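Local atomic coordinates of cysteine hydrolase (Pseudomonas syringae pv. phaseolicola 1448A, PDB entry 3IRV), a protein that probably acts as a hydrolase of the isochorismatase (cysteine hydrolase) family, although its natural substrate is not established. Residues A59-Q64 against A109-D114; R83-D86 against V91-I94; L95-P100 against I116-F121. One frame throughout, in Å; residues are numbered along the deposited sequence. Where two conformers were deposited one is given.

Following the chain from its N terminus, helix 50-62 supplies the first half of interaction 1, which is completed only by the 109-114 loop. Inside the long loop so closed lies the whole of interaction 2, a short-range pairing of helix 83-87 with helix 91-94. Interaction 3 begins directly after it at 95-100 and ends on strand 115-119 and the two residues after it, so it crosses interaction 1. Interactions 2 and 3 are neighbours, with F121 packed against R83 and M84. Interactions 1 and 3 meet where P110 touches I116. Interaction 2 folds the excursion from strand 66-72 on itself, interaction 3 ties it to strand 115-119, and interaction 1 ties its end to helix 50-62.

Interaction 1. Residues A59-Q64 against A109-D114; sequences AARAAQ and APQSDD
In the last turn of helix 50-62, R61 extends its side chain to D114, which closes a type I beta turn begun at Q111 and leads into strand 115-119. The guanidinium takes the carboxylate side-on in a salt bridge. R61 NE meets D114 OD1 at 3.0 Å, in the guanidinium plane and on the syn lone pair, with a nearly straight N-H (167°). R61 NH2 reaches D114 OD2 at 2.8 Å, somewhat tilted from both planes. Helix 50-62 is the connection of a beta-alpha-beta crossover between parallel strands 23-28 and 66-72, and it ends in a Schellman motif with Q64 at C-prime. A long arginine suits this place because it spans helix to loop, its chain extended from CG to NE. In the conformer described, Q111 CG sits above the guanidinium centre, 3.6 Å from R61 CZ, while Y69 of strand 66-72 also touches R61. D114 has a second task: its OD2 accepts Q111 N at 2.8 Å from above the carboxylate plane, which probably steadies the turn. In the same conformer Q111, bent at chi2 (-59°), sends NE2 back to A109 O at 3.0 Å, and one water bridges R61 NH2 and A109 O.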
loop_
_atom_site.group_PDB
_atom_site.type_symbol
_atom_site.label_atom_id
_atom_site.label_comp_id
_atom_site.label_asym_id
_atom_site.label_seq_id
_atom_site.Cartn_x
_atom_site.Cartn_y
_atom_site.Cartn_z
ATOM N N ALA A 59 -2.043 -24.119 15.219
ATOM C CA ALA A 59 -0.585 -24.370 15.238
ATOM C C ALA A 59 0.199 -23.277 15.950
ATOM O O ALA A 59 1.120 -23.564 16.718
ATOM C CB ALA A 59 -0.042 -24.583 13.851
ATOM N N ALA A 60 -0.206 -22.023 15.729
ATOM C CA ALA A 60 0.476 -20.884 16.315
ATOM C C ALA A 60 0.377 -20.943 17.843
ATOM O O ALA A 60 1.394 -20.839 18.540
ATOM C CB ALA A 60 -0.132 -19.577 15.776
ATOM N N ARG A 61 -0.836 -21.143 18.361
ATOM C CA ARG A 61 -1.015 -21.170 19.810
ATOM C C ARG A 61 -0.239 -22.334 20.437
ATOM O O ARG A 61 0.351 -22.174 21.503
ATOM C CB ARG A 61 -2.495 -21.189 20.194
ATOM C CG ARG A 61 -3.270 -19.965 19.700
ATOM C CD ARG A 61 -4.600 -19.829 20.434
ATOM N NE ARG A 61 -5.464 -18.837 19.787
ATOM C CZ ARG A 61 -6.393 -19.135 18.886
ATOM N NH1 ARG A 61 -6.616 -20.409 18.551
ATOM N NH2 ARG A 61 -7.105 -18.159 18.320
ATOM N N ALA A 62 -0.191 -23.469 19.735
ATOM C CA ALA A 62 0.558 -24.644 20.215
ATOM C C ALA A 62 2.069 -24.370 20.303
ATOM O O ALA A 62 2.779 -24.931 21.163
ATOM C CB ALA A 62 0.280 -25.848 19.322
ATOM N N ALA A 63 2.569 -23.506 19.421
ATOM C CA ALA A 63 3.987 -23.192 19.415
ATOM C C ALA A 63 4.326 -21.887 20.140
ATOM O O ALA A 63 5.463 -21.386 20.020
ATOM C CB ALA A 63 4.486 -23.144 17.983
ATOM N N GLN A 64 3.334 -21.324 20.836
ATOM C CA GLN A 64 3.492 -20.067 21.579
ATOM C C GLN A 64 3.835 -18.902 20.632
ATOM O O GLN A 64 4.585 -17.980 20.988
ATOM C CB GLN A 64 4.539 -20.215 22.706
ATOM C CG GLN A 64 4.000 -20.731 24.040
ATOM C CD GLN A 64 3.251 -22.043 23.924
ATOM O OE1 GLN A 64 3.783 -23.035 23.418
ATOM N NE2 GLN A 64 2.005 -22.056 24.392
ATOM N N ALA A 109 -13.137 -17.190 16.795
ATOM C CA ALA A 109 -13.273 -16.438 18.050
ATOM C C ALA A 109 -11.945 -16.310 18.785
ATOM O O ALA A 109 -11.288 -17.313 19.043
ATOM C CB ALA A 109 -14.298 -17.103 18.956
ATOM N N PRO A 110 -11.527 -15.063 19.075
ATOM C CA PRO A 110 -10.288 -14.878 19.826
ATOM C C PRO A 110 -10.320 -15.596 21.165
ATOM O O PRO A 110 -11.375 -15.670 21.823
ATOM C CB PRO A 110 -10.224 -13.350 20.027
ATOM C CG PRO A 110 -10.974 -12.803 18.805
ATOM C CD PRO A 110 -12.125 -13.770 18.673
ATOM N N GLN A 111 -9.171 -16.140 21.531
ATOM C CA GLN A 111 -9.002 -16.825 22.806
ATOM C C GLN A 111 -8.403 -15.855 23.815
ATOM O O GLN A 111 -7.899 -14.784 23.430
ATOM C CB GLN A 111 -8.140 -18.075 22.625
ATOM C CG GLN A 111 -8.756 -19.098 21.658
ATOM C CD GLN A 111 -10.130 -19.585 22.101
ATOM O OE1 GLN A 111 -10.251 -20.311 23.085
ATOM N NE2 GLN A 111 -11.172 -19.179 21.377
ATOM N N SER A 112 -8.460 -16.223 25.096
ATOM C CA SER A 112 -8.102 -15.305 26.180
ATOM C C SER A 112 -6.700 -14.685 26.114
ATOM O O SER A 112 -6.558 -13.532 26.505
ATOM C CB SER A 112 -8.336 -15.965 27.552
ATOM O OG SER A 112 -7.442 -17.052 27.728
ATOM N N ASP A 113 -5.700 -15.423 25.619
ATOM C CA ASP A 113 -4.318 -14.915 25.484
ATOM C C ASP A 113 -4.031 -14.199 24.171
ATOM O O ASP A 113 -2.928 -13.657 23.982
ATOM C CB ASP A 113 -3.302 -16.042 25.619
ATOM C CG ASP A 113 -3.158 -16.537 27.042
ATOM O OD1 ASP A 113 -3.590 -15.829 27.983
ATOM O OD2 ASP A 113 -2.602 -17.644 27.216
ATOM N N ASP A 114 -4.994 -14.219 23.252
ATOM C CA ASP A 114 -4.801 -13.528 21.966
ATOM C C ASP A 114 -4.911 -12.026 22.182
ATOM O O ASP A 114 -5.466 -11.583 23.194
ATOM C CB ASP A 114 -5.865 -13.950 20.968
ATOM C CG ASP A 114 -5.797 -15.438 20.590
ATOM O OD1 ASP A 114 -4.747 -16.074 20.800
ATOM O OD2 ASP A 114 -6.799 -15.943 20.045
HETATM O O HOH W 1 -9.303 -19.019 17.104
#

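Interaction 2. Residues R83-D86 against V91-I94; sequences RMRD and VDQI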
loop_
_atom_site.group_PDB
_atom_site.type_symbol
_atom_site.label_atom_id
_atom_site.label_comp_id
_atom_site.label_asym_id
_atom_site.label_seq_id
_atom_site.Cartn_x
_atom_site.Cartn_y
_atom_site.Cartn_z
ATOM N N ARG A 83 -11.187 11.174 5.589
ATOM C CA ARG A 83 -11.075 10.515 4.277
ATOM C C ARG A 83 -11.826 9.184 4.190
ATOM O O ARG A 83 -12.425 8.896 3.160
ATOM C CB ARG A 83 -9.621 10.345 3.844
ATOM C CG ARG A 83 -8.807 11.671 3.855
ATOM C CD ARG A 83 -9.255 12.700 2.805
ATOM N NE ARG A 83 -10.462 13.413 3.219
ATOM C CZ ARG A 83 -10.481 14.393 4.127
ATOM N NH1 ARG A 83 -11.643 14.958 4.439
ATOM N NH2 ARG A 83 -9.345 14.816 4.742
ATOM N N MET A 84 -11.818 8.408 5.280
ATOM C CA MET A 84 -12.538 7.129 5.315
ATOM C C MET A 84 -14.037 7.366 5.013
ATOM O O MET A 84 -14.653 6.610 4.250
ATOM C CB MET A 84 -12.350 6.405 6.664
ATOM C CG MET A 84 -12.994 5.029 6.713
ATOM S SD MET A 84 -12.249 3.711 5.657
ATOM C CE MET A 84 -13.684 2.635 5.603
ATOM N N ARG A 85 -14.594 8.443 5.567
ATOM C CA ARG A 85 -16.010 8.764 5.326
ATOM C C ARG A 85 -16.260 9.329 3.919
ATOM O O ARG A 85 -17.324 9.109 3.333
ATOM C CB ARG A 85 -16.553 9.675 6.426
ATOM C CG ARG A 85 -18.031 10.047 6.243
ATOM C CD ARG A 85 -18.727 10.304 7.575
ATOM N NE ARG A 85 -17.849 10.887 8.595
ATOM C CZ ARG A 85 -17.879 12.160 8.975
ATOM N NH1 ARG A 85 -18.745 13.002 8.423
ATOM N NH2 ARG A 85 -17.052 12.591 9.909
ATOM N N ASP A 86 -15.273 10.018 3.345
ATOM C CA ASP A 86 -15.405 10.475 1.946
ATOM C C ASP A 86 -15.472 9.299 0.988
ATOM O O ASP A 86 -16.244 9.318 0.016
ATOM C CB ASP A 86 -14.224 11.381 1.552
ATOM C CG ASP A 86 -14.252 12.720 2.270
ATOM O OD1 ASP A 86 -15.347 13.329 2.336
ATOM O OD2 ASP A 86 -13.187 13.183 2.751
ATOM N N VAL A 91 -19.698 4.738 6.495
ATOM C CA VAL A 91 -18.769 4.079 7.418
ATOM C C VAL A 91 -19.198 4.200 8.883
ATOM O O VAL A 91 -19.076 3.241 9.634
ATOM C CB VAL A 91 -17.321 4.578 7.249
ATOM C CG1 VAL A 91 -17.192 6.088 7.527
ATOM C CG2 VAL A 91 -16.351 3.741 8.097
ATOM N N ASP A 92 -19.729 5.360 9.282
ATOM C CA ASP A 92 -20.046 5.559 10.711
ATOM C C ASP A 92 -21.217 4.711 11.171
ATOM O O ASP A 92 -21.425 4.551 12.383
ATOM C CB ASP A 92 -20.284 7.034 11.071
ATOM C CG ASP A 92 -19.061 7.905 10.799
ATOM O OD1 ASP A 92 -17.912 7.413 10.921
ATOM O OD2 ASP A 92 -19.243 9.074 10.431
ATOM N N GLN A 93 -21.990 4.210 10.213
ATOM C CA GLN A 93 -23.179 3.413 10.503
ATOM C C GLN A 93 -22.971 1.924 10.303
ATOM O O GLN A 93 -23.892 1.139 10.542
ATOM C CB GLN A 93 -24.340 3.857 9.604
ATOM C CG GLN A 93 -25.016 5.160 10.065
ATOM C CD GLN A 93 -24.209 6.396 9.734
ATOM O OE1 GLN A 93 -23.782 6.587 8.589
ATOM N NE2 GLN A 93 -23.988 7.244 10.738
ATOM N N ILE A 94 -21.815 1.536 9.772
ATOM C CA ILE A 94 -21.532 0.114 9.547
ATOM C C ILE A 94 -20.313 -0.434 10.291
ATOM O O ILE A 94 -20.253 -1.639 10.568
ATOM C CB ILE A 94 -21.461 -0.271 8.048
ATOM C CG1 ILE A 94 -20.335 0.484 7.347
ATOM C CG2 ILE A 94 -22.834 0.000 7.377
ATOM C CD1 ILE A 94 -20.075 -0.007 5.917
#
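V91 and R85 make the closest backbone approach of helix 83-87 and the short, weakly bonded helix about 91-94, their CA atoms 5.8 Å apart, and apolar contacts spread from there. The two methyls of V91 divide the work. V91 CG1 lies against the root of R85, 3.7 Å from R85 CA and 3.8 Å from R85 CB, whereas CG2 turns to M84 and stands 3.8 Å from M84 CE. Chi1 (-176°) sets M84 CG, anti to the backbone N, next to V91 CG2, and the bend at chi2 (68°) folds CE back to the same methyl. A compact, beta-branched valine suits the spot, because its two methyls can serve two neighbours on the facing helix, and flexible M84 shapes itself to the buried surface.

The charged contact lies beside this packing. R85 NE is 2.9 Å from D92 OD2, but the oxygen sits well off the guanidinium plane, so the pair is held by charge rather than by a directed hydrogen bond. The NE proton is used by T81 OG1, which is hydrogen-bonded to D92 OD1 as well; the threonine thus links the two and probably helps to fix their relative position. A second salt bridge stays within the first helix, where R83 NE and NH1 both grip D86 OD2, the former at 2.8 Å.

Both helices belong to the excursion between strands 66-72 and 115-119. M84 packs on F121 and Y122 just beyond the latter strand, I94 touches A40 and L41, and R83 and D86 face the second subunit, where E164 accepts a hydrogen bond from R83 N.

Interaction 3. Residues L95-P100 against I116-F121; sequences LARHDP and IVDKLF
R97 and D118 join end-on: both terminal nitrogens of the arginine, NH1 and NH2, donate to the single oxygen D118 OD2, each at 2.9 Å. The oxygen lies in the guanidinium plane, yet both N-H groups approach from one face of the carboxylate, whose plane is turned 35° from that of R97. This grip belongs to the conformer described; R97 has a second and touches a crystal neighbour, so the bridge may not be permanent. D118 OD1 forms a salt bridge with R71 NE of the neighbouring strand, so two arginines share one carboxylate, whose charge probably offsets their closeness. The R97 chain, bent at chi3 (-67°), comes from a surface loop, which suits a long, flexible residue. That loop folds as a type I beta turn from A96 to D99, D99 OD2 accepting A96 N at 3.0 Å.

Beyond the salt bridge, R97 packs on I73, and F121 on H162 of the second subunit. K119, at the end of strand 115-119, pairs through NZ with D29 and bonds F121 O, consistent with the Asp and Lys of the Asp-Lys-Cys triad of related cysteine hydrolases. The strand runs parallel to 66-72 in the central sheet of an alpha/beta, isochorismatase-like fold.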
loop_
_atom_site.group_PDB
_atom_site.type_symbol
_atom_site.label_atom_id
_atom_site.label_comp_id
_atom_site.label_asym_id
_atom_site.label_seq_id
_atom_site.Cartn_x
_atom_site.Cartn_y
_atom_site.Cartn_z
ATOM N N LEU A 95 -19.370 0.448 10.635
ATOM C CA LEU A 95 -18.170 0.029 11.365
ATOM C C LEU A 95 -18.129 0.655 12.770
ATOM O O LEU A 95 -17.103 0.612 13.439
ATOM C CB LEU A 95 -16.878 0.368 10.586
ATOM C CG LEU A 95 -16.661 -0.392 9.258
ATOM C CD1 LEU A 95 -15.348 0.029 8.620
ATOM C CD2 LEU A 95 -16.654 -1.905 9.418
ATOM N N ALA A 96 -19.270 1.176 13.224
ATOM C CA ALA A 96 -19.366 1.776 14.554
ATOM C C ALA A 96 -19.106 0.715 15.638
ATOM O O ALA A 96 -19.506 -0.446 15.479
ATOM C CB ALA A 96 -20.750 2.374 14.739
ATOM N N ARG A 97 -18.472 1.101 16.750
ATOM C CA ARG A 97 -18.195 0.109 17.787
ATOM C C ARG A 97 -19.461 -0.612 18.264
ATOM O O ARG A 97 -19.398 -1.825 18.553
ATOM C CB ARG A 97 -17.451 0.709 18.975
ATOM C CG ARG A 97 -16.911 -0.346 19.949
ATOM C CD ARG A 97 -15.879 0.263 20.910
ATOM N NE ARG A 97 -14.637 0.684 20.243
ATOM C CZ ARG A 97 -13.632 -0.136 19.946
ATOM N NH1 ARG A 97 -12.538 0.328 19.357
ATOM N NH2 ARG A 97 -13.725 -1.424 20.220
ATOM N N HIS A 98 -20.604 0.079 18.287
ATOM C CA HIS A 98 -21.861 -0.531 18.761
ATOM C C HIS A 98 -22.480 -1.485 17.736
ATOM O O HIS A 98 -23.436 -2.210 18.051
ATOM C CB HIS A 98 -22.873 0.561 19.130
ATOM C CG HIS A 98 -23.832 0.161 20.217
ATOM N ND1 HIS A 98 -24.461 -1.070 20.255
ATOM C CD2 HIS A 98 -24.250 0.832 21.316
ATOM C CE1 HIS A 98 -25.244 -1.125 21.326
ATOM N NE2 HIS A 98 -25.111 0.003 22.001
ATOM N N ASP A 99 -21.965 -1.493 16.507
ATOM C CA ASP A 99 -22.573 -2.337 15.458
ATOM C C ASP A 99 -22.207 -3.802 15.672
ATOM O O ASP A 99 -21.023 -4.122 15.747
ATOM C CB ASP A 99 -22.070 -1.898 14.095
ATOM C CG ASP A 99 -22.640 -0.541 13.668
ATOM O OD1 ASP A 99 -23.686 -0.096 14.213
ATOM O OD2 ASP A 99 -22.031 0.099 12.787
ATOM N N PRO A 100 -23.208 -4.711 15.771
ATOM C CA PRO A 100 -22.878 -6.129 15.999
ATOM C C PRO A 100 -21.893 -6.728 14.988
ATOM O O PRO A 100 -21.137 -7.640 15.329
ATOM C CB PRO A 100 -24.233 -6.842 15.837
ATOM C CG PRO A 100 -25.241 -5.819 16.170
ATOM C CD PRO A 100 -24.671 -4.492 15.708
ATOM N N ILE A 116 -6.148 -8.269 20.612
ATOM C CA ILE A 116 -7.047 -7.623 19.666
ATOM C C ILE A 116 -6.585 -6.166 19.512
ATOM O O ILE A 116 -6.480 -5.440 20.507
ATOM C CB ILE A 116 -8.525 -7.721 20.114
ATOM C CG1 ILE A 116 -8.920 -9.219 20.231
ATOM C CG2 ILE A 116 -9.410 -6.969 19.115
ATOM C CD1 ILE A 116 -10.351 -9.463 20.775
ATOM N N VAL A 117 -6.294 -5.757 18.272
ATOM C CA VAL A 117 -5.872 -4.389 17.984
ATOM C C VAL A 117 -6.897 -3.758 17.056
ATOM O O VAL A 117 -7.193 -4.314 15.991
ATOM C CB VAL A 117 -4.442 -4.372 17.306
ATOM C CG1 VAL A 117 -4.115 -3.007 16.708
ATOM C CG2 VAL A 117 -3.357 -4.817 18.330
ATOM N N ASP A 118 -7.453 -2.620 17.476
ATOM C CA ASP A 118 -8.478 -1.931 16.681
ATOM C C ASP A 118 -7.849 -0.818 15.850
ATOM O O ASP A 118 -6.853 -0.223 16.250
ATOM C CB ASP A 118 -9.581 -1.368 17.583
ATOM C CG ASP A 118 -10.404 -2.461 18.276
ATOM O OD1 ASP A 118 -10.372 -3.629 17.845
ATOM O OD2 ASP A 118 -11.077 -2.142 19.272
ATOM N N LYS A 119 -8.440 -0.531 14.690
ATOM C CA LYS A 119 -7.878 0.468 13.783
ATOM C C LYS A 119 -8.981 1.245 13.099
ATOM O O LYS A 119 -10.064 0.710 12.902
ATOM C CB LYS A 119 -6.991 -0.205 12.735
ATOM C CG LYS A 119 -7.737 -1.214 11.818
ATOM C CD LYS A 119 -6.726 -2.005 10.960
ATOM C CE LYS A 119 -7.394 -3.065 10.087
ATOM N NZ LYS A 119 -8.107 -2.465 8.907
ATOM N N LEU A 120 -8.683 2.495 12.748
ATOM C CA LEU A 120 -9.673 3.393 12.165
ATOM C C LEU A 120 -9.735 3.354 10.638
ATOM O O LEU A 120 -10.677 3.905 10.041
ATOM C CB LEU A 120 -9.404 4.848 12.591
ATOM C CG LEU A 120 -9.432 5.171 14.083
ATOM C CD1 LEU A 120 -8.986 6.656 14.288
ATOM C CD2 LEU A 120 -10.809 4.912 14.671
ATOM N N PHE A 121 -8.707 2.794 10.002
ATOM C CA PHE A 121 -8.605 2.872 8.549
ATOM C C PHE A 121 -8.144 1.497 8.066
ATOM O O PHE A 121 -8.566 0.477 8.626
ATOM C CB PHE A 121 -7.620 3.995 8.189
ATOM C CG PHE A 121 -8.046 4.863 7.030
ATOM C CD1 PHE A 121 -7.812 6.243 7.068
ATOM C CD2 PHE A 121 -8.684 4.334 5.925
ATOM C CE1 PHE A 121 -8.186 7.077 5.990
ATOM C CE2 PHE A 121 -9.049 5.161 4.841
ATOM C CZ PHE A 121 -8.804 6.525 4.889
#